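Local coordinates for tryptophane-5-halogenase (Microbispora sp. ATCC PTA-5024, PDB 5UAO), which probably uses flavin-dependent chemistry to chlorinate tryptophan at carbon 5 during biosynthesis of the lanthipeptide NAI-107, at residues D210-L215 with D226-C231; P353-G358 with S402-F407; R398-I403 with A455-Y460. One frame throughout, in Å; residues are numbered along the deposited sequence.

How the contacts relate
Along the chain, contact 1 closes before contacts 2 and 3 open. It belongs to the mixed eight-stranded sheet at the adenosine end of the FAD, whereas contact 2 meets the flavin, and their centres lie about 33 Å apart. Contact 3 is about 32 Å from contact 1, measured between centres, yet only about 8 Å from contact 2. Those two share Ser402 and Ile403 of helix 383-406, and a hydrogen bond from Tyr460 OH to Glu355 O (2.6 Å) joins them directly. The extended cofactor thus connects the sheet to a helical region, where helix 383-406 packs against both the flavin-side loop 353-358 and the loop before helix 461-471.

Contact 1: residues D210-L215 with D226-C231; sequences DHVGGL and DFYVDC. With FAD (flavin-adenine dinucleotide), chain E.
Val212 faces Tyr228 across two strands that run almost perpendicular to each other, their axes 8.4 Å apart at 96°, and no hydrogen bond joins the two segments directly. The Tyr228 ring lies between them and makes all the close contacts. Val212 has CG1 anti to its backbone N (chi1 170°), which sets that methyl over one face of the Tyr228 ring in a CH-pi contact, with CG1 3.8 Å from the ring centroid. Leu215 comes in obliquely at another part of the ring, its CG 3.9 Å from Tyr228 CE2, the two side chains running past each other in opposite directions. The phenol end reaches Gly214, where OH lies 3.6 Å from CA. In the ring plane a water sits 2.8 Å from Tyr228 OH and also donates to Val212 O, so that it links the two strands; the hydroxyl is hydrogen-bonded to Tyr225 N as well. Gly213 and Gly214 both face Arg205 of strand 195-208, a classic beta bulge. Val204 on the same strand touches both Val212 and Leu215. Just beyond strand 227-230, Cys231 O comes to 3.2 Å from O4B of the FAD ribose. In the sheet three strands separate 211-217 from 227-230, an arrangement consistent with a strongly twisted sheet in which these two strands turn side chains toward each other, part of what is probably a Rossmann-type FAD-binding fold.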
loop_
_atom_site.group_PDB
_atom_site.type_symbol
_atom_site.label_atom_id
_atom_site.label_comp_id
_atom_site.label_asym_id
_atom_site.label_seq_id
_atom_site.Cartn_x
_atom_site.Cartn_y
_atom_site.Cartn_z
ATOM N N ASP A 210 -8.287 -30.006 5.891
ATOM C CA ASP A 210 -7.196 -29.103 5.559
ATOM C C ASP A 210 -5.812 -29.611 5.923
ATOM O O ASP A 210 -4.906 -28.791 6.153
ATOM C CB ASP A 210 -7.427 -27.790 6.323
ATOM C CG ASP A 210 -8.655 -27.025 5.825
ATOM O OD1 ASP A 210 -9.247 -27.382 4.765
ATOM O OD2 ASP A 210 -8.966 -26.006 6.478
ATOM N N HIS A 211 -5.631 -30.940 5.993
ATOM C CA HIS A 211 -4.381 -31.529 6.480
ATOM C C HIS A 211 -4.018 -32.760 5.599
ATOM O O HIS A 211 -4.811 -33.723 5.519
ATOM C CB HIS A 211 -4.498 -31.929 7.948
ATOM C CG HIS A 211 -3.191 -32.400 8.537
ATOM N ND1 HIS A 211 -2.240 -31.530 9.025
ATOM C CD2 HIS A 211 -2.665 -33.642 8.676
ATOM C CE1 HIS A 211 -1.180 -32.224 9.435
ATOM N NE2 HIS A 211 -1.404 -33.506 9.205
ATOM N N VAL A 212 -2.855 -32.697 4.919
ATOM C CA VAL A 212 -2.362 -33.772 4.106
ATOM C C VAL A 212 -1.680 -34.686 5.088
ATOM O O VAL A 212 -0.800 -34.236 5.816
ATOM C CB VAL A 212 -1.396 -33.288 2.976
ATOM C CG1 VAL A 212 -0.704 -34.468 2.288
ATOM C CG2 VAL A 212 -2.182 -32.436 1.941
ATOM N N GLY A 213 -2.069 -35.972 5.088
ATOM C CA GLY A 213 -1.437 -36.986 5.933
ATOM C C GLY A 213 -0.261 -37.664 5.265
ATOM O O GLY A 213 0.645 -38.141 5.936
ATOM N N GLY A 214 -0.272 -37.721 3.941
ATOM C CA GLY A 214 0.782 -38.378 3.237
ATOM C C GLY A 214 0.602 -38.451 1.756
ATOM O O GLY A 214 -0.425 -38.108 1.227
ATOM N N LEU A 215 1.624 -38.896 1.065
ATOM C CA LEU A 215 1.552 -39.062 -0.392
ATOM C C LEU A 215 1.823 -40.536 -0.760
ATOM O O LEU A 215 2.773 -41.116 -0.274
ATOM C CB LEU A 215 2.576 -38.179 -1.075
ATOM C CG LEU A 215 2.704 -36.724 -0.592
ATOM C CD1 LEU A 215 3.925 -36.137 -1.204
ATOM C CD2 LEU A 215 1.491 -36.030 -1.129
ATOM N N ASP A 226 6.083 -33.007 7.432
ATOM C CA ASP A 226 5.313 -32.144 8.332
ATOM C C ASP A 226 4.604 -31.014 7.572
ATOM O O ASP A 226 3.535 -30.608 7.940
ATOM C CB ASP A 226 6.187 -31.569 9.452
ATOM C CG ASP A 226 6.776 -32.665 10.388
ATOM O OD1 ASP A 226 6.061 -33.648 10.732
ATOM O OD2 ASP A 226 7.948 -32.503 10.789
ATOM N N PHE A 227 5.204 -30.564 6.479
ATOM C CA PHE A 227 4.625 -29.528 5.643
ATOM C C PHE A 227 4.921 -29.866 4.187
ATOM O O PHE A 227 5.997 -30.346 3.878
ATOM C CB PHE A 227 5.219 -28.142 5.975
ATOM C CG PHE A 227 4.407 -26.990 5.435
ATOM C CD1 PHE A 227 3.331 -26.454 6.177
ATOM C CD2 PHE A 227 4.683 -26.462 4.198
ATOM C CE1 PHE A 227 2.575 -25.393 5.695
ATOM C CE2 PHE A 227 3.951 -25.380 3.699
ATOM C CZ PHE A 227 2.868 -24.863 4.442
ATOM N N TYR A 228 3.990 -29.543 3.296
ATOM C CA TYR A 228 4.172 -29.784 1.863
ATOM C C TYR A 228 4.136 -28.472 1.058
ATOM O O TYR A 228 3.207 -27.653 1.235
ATOM C CB TYR A 228 3.021 -30.679 1.345
ATOM C CG TYR A 228 2.899 -31.984 2.106
ATOM C CD1 TYR A 228 2.258 -32.027 3.334
ATOM C CD2 TYR A 228 3.471 -33.136 1.617
ATOM C CE1 TYR A 228 2.212 -33.188 4.043
ATOM C CE2 TYR A 228 3.435 -34.322 2.347
ATOM C CZ TYR A 228 2.810 -34.360 3.519
ATOM O OH TYR A 228 2.762 -35.589 4.243
ATOM N N VAL A 229 5.029 -28.345 0.096
ATOM C CA VAL A 229 4.938 -27.229 -0.863
ATOM C C VAL A 229 4.467 -27.831 -2.217
ATOM O O VAL A 229 5.053 -28.806 -2.723
ATOM C CB VAL A 229 6.271 -26.464 -1.009
ATOM C CG1 VAL A 229 6.073 -25.182 -1.782
ATOM C CG2 VAL A 229 6.906 -26.080 0.327
ATOM N N ASP A 230 3.352 -27.317 -2.757
ATOM C CA ASP A 230 2.887 -27.767 -4.033
ATOM C C ASP A 230 3.548 -26.984 -5.174
ATOM O O ASP A 230 3.214 -25.813 -5.441
ATOM C CB ASP A 230 1.372 -27.675 -4.129
ATOM C CG ASP A 230 0.858 -28.299 -5.401
ATOM O OD1 ASP A 230 1.647 -28.555 -6.338
ATOM O OD2 ASP A 230 -0.383 -28.520 -5.497
ATOM N N CYS A 231 4.546 -27.615 -5.790
ATOM C CA CYS A 231 5.237 -27.107 -6.973
ATOM C C CYS A 231 4.959 -28.051 -8.158
ATOM O O CYS A 231 5.835 -28.284 -9.013
ATOM C CB CYS A 231 6.751 -26.908 -6.672
ATOM S SG CYS A 231 7.084 -25.833 -5.234
HETATM P PA FAD E . 6.812 -26.996 -13.870
HETATM O O1A FAD E . 8.072 -26.439 -14.534
HETATM O O2A FAD E . 5.564 -27.405 -14.675
HETATM O O5B FAD E . 7.216 -28.175 -12.853
HETATM C C5B FAD E . 6.321 -29.109 -12.284
HETATM C C4B FAD E . 7.155 -30.159 -11.574
HETATM O O4B FAD E . 6.148 -30.882 -10.861
HETATM C C3B FAD E . 7.923 -31.181 -12.438
HETATM O O3B FAD E . 9.298 -31.500 -11.887
HETATM C C2B FAD E . 7.034 -32.428 -12.390
HETATM O O2B FAD E . 7.737 -33.722 -12.583
HETATM C C1B FAD E . 6.430 -32.279 -10.994
HETATM N N9A FAD E . 5.203 -33.098 -10.842
HETATM C C8A FAD E . 3.988 -32.865 -11.422
HETATM N N7A FAD E . 3.108 -33.826 -11.024
HETATM C C5A FAD E . 3.787 -34.675 -10.213
HETATM C C6A FAD E . 3.454 -35.917 -9.527
HETATM N N6A FAD E . 2.187 -36.421 -9.617
HETATM N N1A FAD E . 4.401 -36.478 -8.789
HETATM C C2A FAD E . 5.645 -35.972 -8.668
HETATM N N3A FAD E . 6.013 -34.854 -9.296
HETATM C C4A FAD E . 5.131 -34.190 -10.067
HETATM N N1 FAD E . 8.351 -16.886 -16.094
HETATM C C2 FAD E . 9.303 -15.894 -16.070
HETATM O O2 FAD E . 9.753 -15.456 -14.962
HETATM N N3 FAD E . 9.803 -15.365 -17.220
HETATM C C4 FAD E . 9.414 -15.765 -18.448
HETATM O O4 FAD E . 9.929 -15.193 -19.459
HETATM C C4X FAD E . 8.379 -16.850 -18.528
HETATM N N5 FAD E . 7.855 -17.297 -19.704
HETATM C C5X FAD E . 6.919 -18.274 -19.758
HETATM C C6 FAD E . 6.430 -18.681 -20.992
HETATM C C7 FAD E . 5.449 -19.651 -21.089
HETATM C C7M FAD E . 4.915 -20.137 -22.405
HETATM C C8 FAD E . 4.954 -20.304 -19.879
HETATM C C8M FAD E . 3.890 -21.375 -20.003
HETATM C C9 FAD E . 5.432 -19.893 -18.647
HETATM C C9A FAD E . 6.387 -18.884 -18.503
HETATM N N10 FAD E . 6.870 -18.439 -17.223
HETATM C C10 FAD E . 7.859 -17.404 -17.241
HETATM C "C1'" FAD E . 6.516 -19.016 -15.889
HETATM C "C2'" FAD E . 7.796 -19.917 -15.542
HETATM O "O2'" FAD E . 7.912 -20.718 -16.712
HETATM C "C3'" FAD E . 8.001 -21.150 -14.591
HETATM O "O3'" FAD E . 9.153 -22.060 -14.747
HETATM C "C4'" FAD E . 7.057 -22.232 -15.029
HETATM O "O4'" FAD E . 6.159 -21.752 -16.075
HETATM C "C5'" FAD E . 6.479 -22.809 -13.737
HETATM O "O5'" FAD E . 7.449 -23.548 -13.054
HETATM P P FAD E . 6.819 -24.704 -12.084
HETATM O O1P FAD E . 5.694 -24.157 -11.315
HETATM O O2P FAD E . 8.056 -25.159 -11.319
HETATM O O3P FAD E . 6.134 -25.860 -12.907
HETATM O O HOH W 1 1.435 -35.132 6.653
#

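Contact 2: residues P353-G358 with S402-F407; sequences PLESSG and SIHYRF. With FAD (flavin-adenine dinucleotide), chain E.
Glu355 and His404 form a His-carboxylate hydrogen bond between the flavin-side loop and the C-terminal end of helix 383-406. His404 NE2 donates to Glu355 OE2 over 2.7 Å in a nearly straight bond (170°). The oxygen lies in the imidazole plane and receives the proton on its anti lone pair, while the carboxylate itself is turned 76° from the ring. Glu355 gets there through a chain bent at chi2 (-78°), which also lays CG 3.5 Å from His404 NE2. Alongside, Leu354 sends CD2 between two helix residues, 3.7 Å from His404 CB and 4.0 Å from Tyr405 CE2, giving the polar bond an apolar flank. On its other side the loop meets the isoalloxazine: Pro353 CB approaches FAD N5 to 3.1 Å, and Ser356 CB is 3.6 Å from FAD N3. The pair therefore ties a loop that lines the flavin pocket to the helix behind it. Farther out, Trp283 of strand 282-288 touches Pro353, Leu354 and Tyr405, whose hydroxyl bonds to Glu352 OE1. The imidazole is held at both nitrogens, since His404 ND1 is hydrogen-bonded to the backbone atom Phe400 O one helical turn earlier.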
loop_
_atom_site.group_PDB
_atom_site.type_symbol
_atom_site.label_atom_id
_atom_site.label_comp_id
_atom_site.label_asym_id
_atom_site.label_seq_id
_atom_site.Cartn_x
_atom_site.Cartn_y
_atom_site.Cartn_z
ATOM N N PRO A 353 3.786 -14.500 -20.312
ATOM C CA PRO A 353 5.018 -13.863 -19.920
ATOM C C PRO A 353 5.257 -12.525 -20.538
ATOM O O PRO A 353 6.413 -12.100 -20.680
ATOM C CB PRO A 353 6.071 -14.876 -20.378
ATOM C CG PRO A 353 5.428 -15.412 -21.635
ATOM C CD PRO A 353 4.036 -15.653 -21.200
ATOM N N LEU A 354 4.218 -11.751 -20.811
ATOM C CA LEU A 354 4.449 -10.415 -21.418
ATOM C C LEU A 354 5.296 -9.390 -20.562
ATOM O O LEU A 354 5.949 -8.421 -21.042
ATOM C CB LEU A 354 3.077 -9.884 -21.818
ATOM C CG LEU A 354 2.914 -8.750 -22.801
ATOM C CD1 LEU A 354 3.677 -8.933 -24.089
ATOM C CD2 LEU A 354 1.414 -8.675 -23.087
ATOM N N GLU A 355 5.257 -9.544 -19.271
ATOM C CA GLU A 355 6.081 -8.669 -18.361
ATOM C C GLU A 355 7.065 -9.436 -17.467
ATOM O O GLU A 355 7.551 -8.906 -16.447
ATOM C CB GLU A 355 5.135 -7.812 -17.521
ATOM C CG GLU A 355 4.465 -6.716 -18.333
ATOM C CD GLU A 355 5.371 -5.528 -18.606
ATOM O OE1 GLU A 355 6.522 -5.525 -18.084
ATOM O OE2 GLU A 355 4.979 -4.652 -19.415
ATOM N N SER A 356 7.306 -10.702 -17.837
ATOM C CA SER A 356 8.005 -11.730 -17.007
ATOM C C SER A 356 7.861 -11.632 -15.512
ATOM O O SER A 356 8.787 -11.365 -14.767
ATOM C CB SER A 356 9.482 -11.824 -17.346
ATOM O OG SER A 356 9.975 -10.591 -17.619
ATOM N N SER A 357 6.645 -11.791 -15.086
ATOM C CA SER A 357 6.333 -11.799 -13.695
ATOM C C SER A 357 6.413 -13.200 -13.072
ATOM O O SER A 357 6.276 -13.314 -11.888
ATOM C CB SER A 357 4.894 -11.318 -13.548
ATOM O OG SER A 357 4.103 -11.953 -14.507
ATOM N N GLY A 358 6.579 -14.277 -13.848
ATOM C CA GLY A 358 6.518 -15.648 -13.294
ATOM C C GLY A 358 7.484 -15.904 -12.143
ATOM O O GLY A 358 7.055 -16.273 -11.035
ATOM N N SER A 402 -3.806 -6.511 -18.856
ATOM C CA SER A 402 -5.044 -6.239 -19.632
ATOM C C SER A 402 -4.885 -4.988 -20.548
ATOM O O SER A 402 -5.383 -4.966 -21.661
ATOM C CB SER A 402 -6.265 -6.077 -18.681
ATOM O OG SER A 402 -6.461 -4.776 -18.071
ATOM N N ILE A 403 -4.193 -3.959 -20.076
ATOM C CA ILE A 403 -4.033 -2.744 -20.876
ATOM C C ILE A 403 -3.004 -2.909 -21.978
ATOM O O ILE A 403 -2.945 -2.036 -22.836
ATOM C CB ILE A 403 -3.784 -1.481 -20.018
ATOM C CG1 ILE A 403 -2.440 -1.542 -19.300
ATOM C CG2 ILE A 403 -4.871 -1.339 -19.018
ATOM C CD1 ILE A 403 -1.664 -0.300 -19.396
ATOM N N HIS A 404 -2.164 -3.971 -21.954
ATOM C CA HIS A 404 -1.274 -4.261 -23.102
ATOM C C HIS A 404 -2.118 -4.737 -24.296
ATOM O O HIS A 404 -1.742 -4.573 -25.464
ATOM C CB HIS A 404 -0.274 -5.356 -22.814
ATOM C CG HIS A 404 0.719 -5.048 -21.728
ATOM N ND1 HIS A 404 0.367 -4.658 -20.463
ATOM C CD2 HIS A 404 2.065 -5.128 -21.721
ATOM C CE1 HIS A 404 1.452 -4.512 -19.712
ATOM N NE2 HIS A 404 2.493 -4.825 -20.447
ATOM N N TYR A 405 -3.266 -5.367 -24.006
ATOM C CA TYR A 405 -4.136 -5.905 -25.029
ATOM C C TYR A 405 -5.195 -4.961 -25.539
ATOM O O TYR A 405 -5.359 -4.822 -26.756
ATOM C CB TYR A 405 -4.808 -7.224 -24.570
ATOM C CG TYR A 405 -3.917 -8.440 -24.784
ATOM C CD1 TYR A 405 -3.818 -9.036 -26.032
ATOM C CD2 TYR A 405 -3.112 -8.931 -23.742
ATOM C CE1 TYR A 405 -3.001 -10.099 -26.227
ATOM C CE2 TYR A 405 -2.307 -10.003 -23.917
ATOM C CZ TYR A 405 -2.254 -10.566 -25.172
ATOM O OH TYR A 405 -1.465 -11.586 -25.378
ATOM N N ARG A 406 -5.871 -4.256 -24.627
ATOM C CA ARG A 406 -7.003 -3.394 -24.968
ATOM C C ARG A 406 -6.593 -2.273 -25.922
ATOM O O ARG A 406 -7.430 -1.804 -26.708
ATOM C CB ARG A 406 -7.520 -2.752 -23.681
ATOM C CG ARG A 406 -8.736 -1.859 -23.838
ATOM C CD ARG A 406 -9.948 -2.715 -24.025
ATOM N NE ARG A 406 -11.071 -1.961 -24.530
ATOM C CZ ARG A 406 -12.346 -2.195 -24.191
ATOM N NH1 ARG A 406 -12.673 -3.135 -23.315
ATOM N NH2 ARG A 406 -13.306 -1.464 -24.708
ATOM N N PHE A 407 -5.339 -1.789 -25.832
ATOM C CA PHE A 407 -4.971 -0.552 -26.524
ATOM C C PHE A 407 -3.907 -0.739 -27.635
ATOM O O PHE A 407 -3.251 0.246 -28.054
ATOM C CB PHE A 407 -4.505 0.485 -25.522
ATOM C CG PHE A 407 -5.532 0.831 -24.484
ATOM C CD1 PHE A 407 -6.709 1.468 -24.850
ATOM C CD2 PHE A 407 -5.336 0.516 -23.158
ATOM C CE1 PHE A 407 -7.644 1.826 -23.900
ATOM C CE2 PHE A 407 -6.280 0.799 -22.206
ATOM C CZ PHE A 407 -7.439 1.500 -22.577
HETATM P PA FAD E . 6.812 -26.996 -13.870
HETATM O O1A FAD E . 8.072 -26.439 -14.534
HETATM O O2A FAD E . 5.564 -27.405 -14.675
HETATM O O5B FAD E . 7.216 -28.175 -12.853
HETATM C C5B FAD E . 6.321 -29.109 -12.284
HETATM C C4B FAD E . 7.155 -30.159 -11.574
HETATM O O4B FAD E . 6.148 -30.882 -10.861
HETATM C C3B FAD E . 7.923 -31.181 -12.438
HETATM O O3B FAD E . 9.298 -31.500 -11.887
HETATM C C2B FAD E . 7.034 -32.428 -12.390
HETATM O O2B FAD E . 7.737 -33.722 -12.583
HETATM C C1B FAD E . 6.430 -32.279 -10.994
HETATM N N9A FAD E . 5.203 -33.098 -10.842
HETATM C C8A FAD E . 3.988 -32.865 -11.422
HETATM N N7A FAD E . 3.108 -33.826 -11.024
HETATM C C5A FAD E . 3.787 -34.675 -10.213
HETATM C C6A FAD E . 3.454 -35.917 -9.527
HETATM N N6A FAD E . 2.187 -36.421 -9.617
HETATM N N1A FAD E . 4.401 -36.478 -8.789
HETATM C C2A FAD E . 5.645 -35.972 -8.668
HETATM N N3A FAD E . 6.013 -34.854 -9.296
HETATM C C4A FAD E . 5.131 -34.190 -10.067
HETATM N N1 FAD E . 8.351 -16.886 -16.094
HETATM C C2 FAD E . 9.303 -15.894 -16.070
HETATM O O2 FAD E . 9.753 -15.456 -14.962
HETATM N N3 FAD E . 9.803 -15.365 -17.220
HETATM C C4 FAD E . 9.414 -15.765 -18.448
HETATM O O4 FAD E . 9.929 -15.193 -19.459
HETATM C C4X FAD E . 8.379 -16.850 -18.528
HETATM N N5 FAD E . 7.855 -17.297 -19.704
HETATM C C5X FAD E . 6.919 -18.274 -19.758
HETATM C C6 FAD E . 6.430 -18.681 -20.992
HETATM C C7 FAD E . 5.449 -19.651 -21.089
HETATM C C7M FAD E . 4.915 -20.137 -22.405
HETATM C C8 FAD E . 4.954 -20.304 -19.879
HETATM C C8M FAD E . 3.890 -21.375 -20.003
HETATM C C9 FAD E . 5.432 -19.893 -18.647
HETATM C C9A FAD E . 6.387 -18.884 -18.503
HETATM N N10 FAD E . 6.870 -18.439 -17.223
HETATM C C10 FAD E . 7.859 -17.404 -17.241
HETATM C "C1'" FAD E . 6.516 -19.016 -15.889
HETATM C "C2'" FAD E . 7.796 -19.917 -15.542
HETATM O "O2'" FAD E . 7.912 -20.718 -16.712
HETATM C "C3'" FAD E . 8.001 -21.150 -14.591
HETATM O "O3'" FAD E . 9.153 -22.060 -14.747
HETATM C "C4'" FAD E . 7.057 -22.232 -15.029
HETATM O "O4'" FAD E . 6.159 -21.752 -16.075
HETATM C "C5'" FAD E . 6.479 -22.809 -13.737
HETATM O "O5'" FAD E . 7.449 -23.548 -13.054
HETATM P P FAD E . 6.819 -24.704 -12.084
HETATM O O1P FAD E . 5.694 -24.157 -11.315
HETATM O O2P FAD E . 8.056 -25.159 -11.319
HETATM O O3P FAD E . 6.134 -25.860 -12.907
#

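Contact 3: residues R398-I403 with A455-Y460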
loop_
_atom_site.group_PDB
_atom_site.type_symbol
_atom_site.label_atom_id
_atom_site.label_comp_id
_atom_site.label_asym_id
_atom_site.label_seq_id
_atom_site.Cartn_x
_atom_site.Cartn_y
_atom_site.Cartn_z
ATOM N N ARG A 398 -2.634 -8.808 -13.372
ATOM C CA ARG A 398 -3.620 -9.127 -14.382
ATOM C C ARG A 398 -4.124 -7.859 -15.085
ATOM O O ARG A 398 -4.171 -7.788 -16.310
ATOM C CB ARG A 398 -4.769 -9.963 -13.770
ATOM C CG ARG A 398 -5.937 -10.190 -14.700
ATOM C CD ARG A 398 -7.101 -9.339 -14.335
ATOM N NE ARG A 398 -8.289 -9.638 -15.136
ATOM C CZ ARG A 398 -9.327 -10.386 -14.760
ATOM N NH1 ARG A 398 -9.432 -10.883 -13.549
ATOM N NH2 ARG A 398 -10.338 -10.567 -15.618
ATOM N N TRP A 399 -4.564 -6.900 -14.303
ATOM C CA TRP A 399 -5.070 -5.649 -14.844
ATOM C C TRP A 399 -4.014 -4.865 -15.581
ATOM O O TRP A 399 -4.298 -4.297 -16.597
ATOM C CB TRP A 399 -5.718 -4.770 -13.779
ATOM C CG TRP A 399 -6.858 -5.438 -13.129
ATOM C CD1 TRP A 399 -6.932 -5.792 -11.827
ATOM C CD2 TRP A 399 -8.051 -5.926 -13.751
ATOM N NE1 TRP A 399 -8.123 -6.412 -11.576
ATOM C CE2 TRP A 399 -8.798 -6.584 -12.747
ATOM C CE3 TRP A 399 -8.532 -5.925 -15.068
ATOM C CZ2 TRP A 399 -10.046 -7.166 -12.984
ATOM C CZ3 TRP A 399 -9.747 -6.522 -15.316
ATOM C CH2 TRP A 399 -10.508 -7.130 -14.258
ATOM N N PHE A 400 -2.761 -4.913 -15.147
ATOM C CA PHE A 400 -1.698 -4.287 -15.948
ATOM C C PHE A 400 -1.513 -4.966 -17.308
ATOM O O PHE A 400 -1.354 -4.295 -18.315
ATOM C CB PHE A 400 -0.380 -4.363 -15.119
ATOM C CG PHE A 400 0.847 -3.814 -15.818
ATOM C CD1 PHE A 400 0.806 -2.615 -16.509
ATOM C CD2 PHE A 400 2.063 -4.465 -15.709
ATOM C CE1 PHE A 400 1.950 -2.080 -17.090
ATOM C CE2 PHE A 400 3.216 -3.948 -16.285
ATOM C CZ PHE A 400 3.157 -2.754 -16.965
ATOM N N LEU A 401 -1.492 -6.293 -17.352
ATOM C CA LEU A 401 -1.419 -6.969 -18.615
ATOM C C LEU A 401 -2.633 -6.648 -19.482
ATOM O O LEU A 401 -2.500 -6.599 -20.721
ATOM C CB LEU A 401 -1.308 -8.486 -18.486
ATOM C CG LEU A 401 0.011 -8.956 -17.830
ATOM C CD1 LEU A 401 0.032 -10.478 -17.718
ATOM C CD2 LEU A 401 1.152 -8.544 -18.707
ATOM N N SER A 402 -3.806 -6.511 -18.856
ATOM C CA SER A 402 -5.044 -6.239 -19.632
ATOM C C SER A 402 -4.885 -4.988 -20.548
ATOM O O SER A 402 -5.383 -4.966 -21.661
ATOM C CB SER A 402 -6.265 -6.077 -18.681
ATOM O OG SER A 402 -6.461 -4.776 -18.071
ATOM N N ILE A 403 -4.193 -3.959 -20.076
ATOM C CA ILE A 403 -4.033 -2.744 -20.876
ATOM C C ILE A 403 -3.004 -2.909 -21.978
ATOM O O ILE A 403 -2.945 -2.036 -22.836
ATOM C CB ILE A 403 -3.784 -1.481 -20.018
ATOM C CG1 ILE A 403 -2.440 -1.542 -19.300
ATOM C CG2 ILE A 403 -4.871 -1.339 -19.018
ATOM C CD1 ILE A 403 -1.664 -0.300 -19.396
ATOM N N ALA A 455 -3.582 1.123 -7.458
ATOM C CA ALA A 455 -4.039 0.281 -8.584
ATOM C C ALA A 455 -2.920 -0.301 -9.458
ATOM O O ALA A 455 -3.172 -1.127 -10.335
ATOM C CB ALA A 455 -4.978 1.093 -9.458
ATOM N N ALA A 456 -1.686 0.157 -9.267
ATOM C CA ALA A 456 -0.613 -0.310 -10.082
ATOM C C ALA A 456 0.105 -1.492 -9.387
ATOM O O ALA A 456 -0.013 -1.662 -8.158
ATOM C CB ALA A 456 0.341 0.814 -10.348
ATOM N N PRO A 457 0.842 -2.300 -10.152
ATOM C CA PRO A 457 1.459 -3.441 -9.538
ATOM C C PRO A 457 2.657 -2.924 -8.795
ATOM O O PRO A 457 3.252 -1.938 -9.171
ATOM C CB PRO A 457 1.892 -4.308 -10.731
ATOM C CG PRO A 457 1.170 -3.731 -11.925
ATOM C CD PRO A 457 1.034 -2.303 -11.626
ATOM N N LEU A 458 2.976 -3.589 -7.729
ATOM C CA LEU A 458 4.017 -3.123 -6.856
ATOM C C LEU A 458 5.352 -3.064 -7.517
ATOM O O LEU A 458 6.103 -2.094 -7.322
ATOM C CB LEU A 458 4.125 -4.075 -5.685
ATOM C CG LEU A 458 5.015 -3.585 -4.554
ATOM C CD1 LEU A 458 4.493 -2.235 -4.009
ATOM C CD2 LEU A 458 5.050 -4.698 -3.505
ATOM N N PHE A 459 5.718 -4.094 -8.271
ATOM C CA PHE A 459 7.051 -3.999 -8.841
ATOM C C PHE A 459 7.076 -3.014 -10.023
ATOM O O PHE A 459 7.994 -2.260 -10.159
ATOM C CB PHE A 459 7.600 -5.369 -9.299
ATOM C CG PHE A 459 8.827 -5.229 -10.083
ATOM C CD1 PHE A 459 10.039 -4.952 -9.438
ATOM C CD2 PHE A 459 8.805 -5.265 -11.476
ATOM C CE1 PHE A 459 11.221 -4.773 -10.170
ATOM C CE2 PHE A 459 9.984 -5.036 -12.206
ATOM C CZ PHE A 459 11.171 -4.765 -11.553
ATOM N N TYR A 460 6.075 -3.076 -10.889
ATOM C CA TYR A 460 6.068 -2.393 -12.203
ATOM C C TYR A 460 5.690 -0.915 -12.032
ATOM O O TYR A 460 6.185 -0.054 -12.762
ATOM C CB TYR A 460 5.097 -3.137 -13.170
ATOM C CG TYR A 460 5.514 -4.560 -13.425
ATOM C CD1 TYR A 460 6.433 -4.884 -14.424
ATOM C CD2 TYR A 460 4.993 -5.612 -12.643
ATOM C CE1 TYR A 460 6.865 -6.219 -14.605
ATOM C CE2 TYR A 460 5.392 -6.912 -12.823
ATOM C CZ TYR A 460 6.358 -7.216 -13.781
ATOM O OH TYR A 460 6.697 -8.530 -13.968
#
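Phe400 and Tyr460 are brought together by different first torsions: with chi1 at 177°, the Phe400 ring points directly away from its own amide nitrogen and out from the helix, whereas Tyr460 has CG opposite its carbonyl carbon (chi1 -62°), which leaves its CB and CG facing Phe400 CE2. The two side chains cross at about a right angle. Phe400 CE2 lands at the root of the tyrosine, 3.7 Å from Tyr460 CG, and the ring planes are inclined by 39° with centroids 5.5 Å apart, an oblique pair. Nearer the helix backbone, Pro457 CG presses on Phe400 CB at 3.6 Å, so the proline and the tyrosine of one loop grip the base and the outer rim of one phenylalanine. An edge-to-face pairing with His404 links the same ring to the next turn of the helix. With an alanine here, the CB that Pro457 CG touches stays but the ring is gone, which would probably leave a gap beside CB and CG of Tyr460 and take away the edge-to-face partner of His404. The far end of Tyr460 is held separately, its OH hydrogen-bonded to Glu355 O in the flavin-side loop, and Phe459 CD2 sits squarely over one face of the Tyr460 ring. On the helix, Ser402 OG turns back to donate to Trp399 O (2.7 Å), meeting a lone pair of the carbonyl in its plane. Val465 of helix 461-471 adds to the packing on Phe400, and Leu458 reaches Tyr450 of the second subunit. The arrangement is a buried, mainly apolar helix-to-loop junction within the helical part of the tryptophan halogenase fold, with the nearest atoms of the Tyr460 side chain and the FAD about 8 Å apart.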